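Local coordinates for phosphatidylinositol phosphate phosphatase (Schizosaccharomyces pombe, PDB 1I9Z), which removes the 5-phosphate from soluble and lipid inositol phosphates, here as the catalytic 5-phosphatase domain of a synaptojanin, at residues Cys37-Phe48 against Trp84-Lys95. Numbering follows the deposited sequence.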
loop_
_atom_site.group_PDB
_atom_site.type_symbol
_atom_site.label_atom_id
_atom_site.label_comp_id
_atom_site.label_asym_id
_atom_site.label_seq_id
_atom_site.Cartn_x
_atom_site.Cartn_y
_atom_site.Cartn_z
ATOM N N CYS A 37 7.196 2.940 20.252
ATOM C CA CYS A 37 6.306 3.702 21.163
ATOM C C CYS A 37 5.045 2.943 21.494
ATOM O O CYS A 37 4.590 2.088 20.740
ATOM C CB CYS A 37 5.915 5.076 20.572
ATOM S SG CYS A 37 4.731 5.038 19.176
ATOM N N SER A 38 4.447 3.294 22.638
ATOM C CA SER A 38 3.195 2.654 23.055
ATOM C C SER A 38 1.938 2.930 22.253
ATOM O O SER A 38 1.698 4.031 21.818
ATOM C CB SER A 38 2.873 3.056 24.505
ATOM O OG SER A 38 4.043 2.911 25.284
ATOM N N ALA A 39 1.104 1.909 22.146
ATOM C CA ALA A 39 -0.173 1.967 21.477
ATOM C C ALA A 39 -1.011 3.058 22.104
ATOM O O ALA A 39 -0.977 3.237 23.325
ATOM C CB ALA A 39 -0.892 0.637 21.644
ATOM N N THR A 40 -1.791 3.774 21.299
ATOM C CA THR A 40 -2.644 4.849 21.851
ATOM C C THR A 40 -3.729 5.104 20.833
ATOM O O THR A 40 -3.512 4.853 19.644
ATOM C CB THR A 40 -1.808 6.161 22.077
ATOM O OG1 THR A 40 -2.694 7.252 22.442
ATOM C CG2 THR A 40 -1.022 6.552 20.788
ATOM N N THR A 41 -4.899 5.598 21.267
ATOM C CA THR A 41 -5.967 5.911 20.335
ATOM C C THR A 41 -5.807 7.366 19.927
ATOM O O THR A 41 -6.596 7.870 19.158
ATOM C CB THR A 41 -7.357 5.808 21.004
ATOM O OG1 THR A 41 -7.335 6.618 22.190
ATOM C CG2 THR A 41 -7.638 4.370 21.440
ATOM N N LYS A 42 -4.796 8.043 20.426
ATOM C CA LYS A 42 -4.654 9.463 20.076
ATOM C C LYS A 42 -3.929 9.581 18.724
ATOM O O LYS A 42 -2.815 10.088 18.659
ATOM C CB LYS A 42 -3.859 10.224 21.145
ATOM C CG LYS A 42 -4.478 10.167 22.548
ATOM C CD LYS A 42 -5.617 11.120 22.648
ATOM C CE LYS A 42 -6.899 10.535 22.100
ATOM N NZ LYS A 42 -8.105 11.317 22.610
ATOM N N LEU A 43 -4.645 9.194 17.676
ATOM C CA LEU A 43 -4.124 9.209 16.292
ATOM C C LEU A 43 -5.032 9.942 15.345
ATOM O O LEU A 43 -4.958 9.773 14.118
ATOM C CB LEU A 43 -4.044 7.753 15.816
ATOM C CG LEU A 43 -3.377 6.726 16.745
ATOM C CD1 LEU A 43 -3.567 5.299 16.182
ATOM C CD2 LEU A 43 -1.860 7.036 16.848
ATOM N N GLU A 44 -5.965 10.739 15.870
ATOM C CA GLU A 44 -6.945 11.387 14.982
ATOM C C GLU A 44 -6.347 12.143 13.781
ATOM O O GLU A 44 -6.899 12.107 12.678
ATOM C CB GLU A 44 -7.814 12.375 15.814
ATOM C CG GLU A 44 -8.201 11.864 17.253
ATOM C CD GLU A 44 -7.031 11.587 18.286
ATOM O OE1 GLU A 44 -6.047 12.382 18.518
ATOM O OE2 GLU A 44 -7.152 10.502 18.920
ATOM N N ASN A 45 -5.282 12.873 14.036
ATOM C CA ASN A 45 -4.615 13.699 13.004
ATOM C C ASN A 45 -4.045 12.837 11.897
ATOM O O ASN A 45 -3.873 13.283 10.745
ATOM C CB ASN A 45 -3.499 14.543 13.653
ATOM C CG ASN A 45 -4.075 15.672 14.547
ATOM O OD1 ASN A 45 -3.362 16.268 15.402
ATOM N ND2 ASN A 45 -5.390 15.973 14.348
ATOM N N TRP A 46 -3.777 11.587 12.241
ATOM C CA TRP A 46 -3.206 10.682 11.245
ATOM C C TRP A 46 -4.239 9.922 10.393
ATOM O O TRP A 46 -4.187 9.882 9.161
ATOM C CB TRP A 46 -2.224 9.738 11.976
ATOM C CG TRP A 46 -1.622 8.621 11.093
ATOM C CD1 TRP A 46 -1.168 8.730 9.804
ATOM C CD2 TRP A 46 -1.359 7.279 11.498
ATOM N NE1 TRP A 46 -0.603 7.523 9.381
ATOM C CE2 TRP A 46 -0.704 6.617 10.406
ATOM C CE3 TRP A 46 -1.595 6.563 12.694
ATOM C CZ2 TRP A 46 -0.306 5.293 10.479
ATOM C CZ3 TRP A 46 -1.213 5.266 12.793
ATOM C CH2 TRP A 46 -0.553 4.604 11.691
ATOM N N LEU A 47 -5.201 9.309 11.076
ATOM C CA LEU A 47 -6.210 8.530 10.402
ATOM C C LEU A 47 -7.422 9.296 9.881
ATOM O O LEU A 47 -8.107 8.798 8.975
ATOM C CB LEU A 47 -6.649 7.375 11.337
ATOM C CG LEU A 47 -5.965 5.978 11.197
ATOM C CD1 LEU A 47 -4.604 5.996 10.460
ATOM C CD2 LEU A 47 -5.865 5.271 12.538
ATOM N N PHE A 48 -7.712 10.492 10.435
ATOM C CA PHE A 48 -8.870 11.291 9.920
ATOM C C PHE A 48 -8.303 12.695 9.638
ATOM O O PHE A 48 -8.769 13.710 10.179
ATOM C CB PHE A 48 -9.932 11.355 11.013
ATOM C CG PHE A 48 -10.301 9.998 11.538
ATOM C CD1 PHE A 48 -10.290 9.743 12.898
ATOM C CD2 PHE A 48 -10.739 9.014 10.655
ATOM C CE1 PHE A 48 -10.738 8.476 13.388
ATOM C CE2 PHE A 48 -11.177 7.771 11.104
ATOM C CZ PHE A 48 -11.174 7.506 12.477
ATOM N N TRP A 84 -2.356 -2.148 19.299
ATOM C CA TRP A 84 -2.539 -1.207 18.211
ATOM C C TRP A 84 -3.822 -1.542 17.458
ATOM O O TRP A 84 -4.586 -0.643 17.117
ATOM C CB TRP A 84 -1.313 -1.253 17.243
ATOM C CG TRP A 84 -0.184 -0.548 17.840
ATOM C CD1 TRP A 84 0.955 -1.088 18.347
ATOM C CD2 TRP A 84 -0.047 0.869 17.930
ATOM N NE1 TRP A 84 1.820 -0.085 18.716
ATOM C CE2 TRP A 84 1.221 1.129 18.488
ATOM C CE3 TRP A 84 -0.884 1.951 17.586
ATOM C CZ2 TRP A 84 1.711 2.446 18.725
ATOM C CZ3 TRP A 84 -0.396 3.280 17.800
ATOM C CH2 TRP A 84 0.896 3.493 18.373
ATOM N N GLU A 85 -4.058 -2.826 17.182
ATOM C CA GLU A 85 -5.308 -3.209 16.504
ATOM C C GLU A 85 -6.521 -2.710 17.269
ATOM O O GLU A 85 -7.502 -2.222 16.687
ATOM C CB GLU A 85 -5.462 -4.757 16.373
ATOM C CG GLU A 85 -4.359 -5.360 15.467
ATOM C CD GLU A 85 -4.366 -6.874 15.413
ATOM O OE1 GLU A 85 -5.250 -7.503 16.030
ATOM O OE2 GLU A 85 -3.486 -7.451 14.757
ATOM N N SER A 86 -6.493 -2.941 18.579
ATOM C CA SER A 86 -7.627 -2.516 19.386
ATOM C C SER A 86 -7.743 -0.992 19.326
ATOM O O SER A 86 -8.881 -0.446 19.303
ATOM C CB SER A 86 -7.401 -2.977 20.865
ATOM O OG SER A 86 -8.320 -2.316 21.709
ATOM N N CYS A 87 -6.601 -0.293 19.346
ATOM C CA CYS A 87 -6.679 1.180 19.285
ATOM C C CYS A 87 -7.251 1.690 17.965
ATOM O O CYS A 87 -8.084 2.601 17.936
ATOM C CB CYS A 87 -5.324 1.853 19.534
ATOM S SG CYS A 87 -4.720 1.741 21.223
ATOM N N VAL A 88 -6.785 1.133 16.840
ATOM C CA VAL A 88 -7.308 1.577 15.564
ATOM C C VAL A 88 -8.793 1.260 15.424
ATOM O O VAL A 88 -9.613 2.114 14.987
ATOM C CB VAL A 88 -6.493 0.905 14.405
ATOM C CG1 VAL A 88 -7.107 1.264 13.065
ATOM C CG2 VAL A 88 -5.043 1.343 14.494
ATOM N N LYS A 89 -9.179 0.045 15.812
ATOM C CA LYS A 89 -10.572 -0.342 15.713
ATOM C C LYS A 89 -11.446 0.603 16.561
ATOM O O LYS A 89 -12.514 1.014 16.127
ATOM C CB LYS A 89 -10.736 -1.791 16.216
ATOM C CG LYS A 89 -12.125 -2.457 16.006
ATOM C CD LYS A 89 -12.175 -3.929 16.628
ATOM C CE LYS A 89 -11.294 -5.010 15.821
ATOM N NZ LYS A 89 -9.732 -4.983 15.876
ATOM N N ARG A 90 -10.994 0.931 17.766
ATOM C CA ARG A 90 -11.829 1.819 18.646
ATOM C C ARG A 90 -11.984 3.183 17.973
ATOM O O ARG A 90 -13.046 3.807 17.954
ATOM C CB ARG A 90 -11.175 2.029 20.003
ATOM C CG ARG A 90 -11.993 1.476 21.158
ATOM C CD ARG A 90 -11.250 1.577 22.501
ATOM N NE ARG A 90 -10.048 0.741 22.477
ATOM C CZ ARG A 90 -8.952 0.966 23.205
ATOM N NH1 ARG A 90 -8.903 2.014 24.026
ATOM N NH2 ARG A 90 -7.904 0.162 23.110
ATOM N N LEU A 91 -10.898 3.649 17.417
ATOM C CA LEU A 91 -10.921 4.942 16.765
ATOM C C LEU A 91 -11.822 4.964 15.525
ATOM O O LEU A 91 -12.657 5.891 15.348
ATOM C CB LEU A 91 -9.447 5.296 16.489
ATOM C CG LEU A 91 -8.934 6.681 16.166
ATOM C CD1 LEU A 91 -9.279 7.756 17.245
ATOM C CD2 LEU A 91 -7.418 6.496 16.058
ATOM N N LEU A 92 -11.734 3.942 14.666
ATOM C CA LEU A 92 -12.598 3.887 13.487
ATOM C C LEU A 92 -14.108 3.767 13.860
ATOM O O LEU A 92 -14.980 4.363 13.213
ATOM C CB LEU A 92 -12.230 2.679 12.618
ATOM C CG LEU A 92 -10.878 2.757 11.943
ATOM C CD1 LEU A 92 -10.642 1.491 11.098
ATOM C CD2 LEU A 92 -10.868 4.025 11.064
ATOM N N ASN A 93 -14.408 2.976 14.884
ATOM C CA ASN A 93 -15.792 2.793 15.251
ATOM C C ASN A 93 -16.357 3.988 15.985
ATOM O O ASN A 93 -17.580 4.257 15.906
ATOM C CB ASN A 93 -15.933 1.492 16.027
ATOM C CG ASN A 93 -15.856 0.279 15.105
ATOM O OD1 ASN A 93 -16.625 0.159 14.150
ATOM N ND2 ASN A 93 -14.931 -0.610 15.382
ATOM N N GLY A 94 -15.459 4.715 16.650
ATOM C CA GLY A 94 -15.811 5.921 17.375
ATOM C C GLY A 94 -16.384 6.977 16.449
ATOM O O GLY A 94 -17.126 7.884 16.870
ATOM N N LYS A 95 -16.040 6.878 15.174
ATOM C CA LYS A 95 -16.560 7.806 14.208
ATOM C C LYS A 95 -17.877 7.252 13.649
ATOM O O LYS A 95 -18.554 7.928 12.887
ATOM C CB LYS A 95 -15.510 8.006 13.112
ATOM C CG LYS A 95 -14.212 8.545 13.699
ATOM C CD LYS A 95 -14.230 10.056 13.892
ATOM C CE LYS A 95 -13.764 10.782 12.625
ATOM N NZ LYS A 95 -13.620 12.290 12.786
HETATM O O HOH W 1 4.465 -0.418 20.062
#
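The carbonyl O of C37 and the indole NE1 of W84 share one water: the water donates to C37 O (2.6 Å) and accepts from W84 NE1 (3.0 Å), lying in the plane of the indole. No direct hydrogen bond joins the two segments; van der Waals and CH-pi contacts do most of the rest. The backbone of 37-48 runs across one face of the W84 ring, with A39 CA 3.4 Å from the centroid of the six-membered ring in a CH-pi contact; the small alanine lets the chain come this close, and its CB also meets C87 SG. C37 SG lies at the indole edge, 4.0 Å from W84 CZ2, while L43 CD1 reaches the edge at CZ3. Were W84 replaced by an alanine, the water would probably lose its NE1 donor and a gap would open where the ring lay against A39. Further along, the branched end of L91 fits among T41, L43 and F48, with CD2 3.6 Å from L43 CB. At the far end of 84-95, the flexible aliphatic chain of K95, bent at chi2 and chi3, lays CE over the F48 ring, 3.7 Å from its centroid, while L91 O approaches the ring edge. L47 packs on strand 20-33, and L92 on strands 57-63 and 113-120: a loop and short helix pack with a longer helix against the six-stranded sheet of a DNase I-like phosphatase fold.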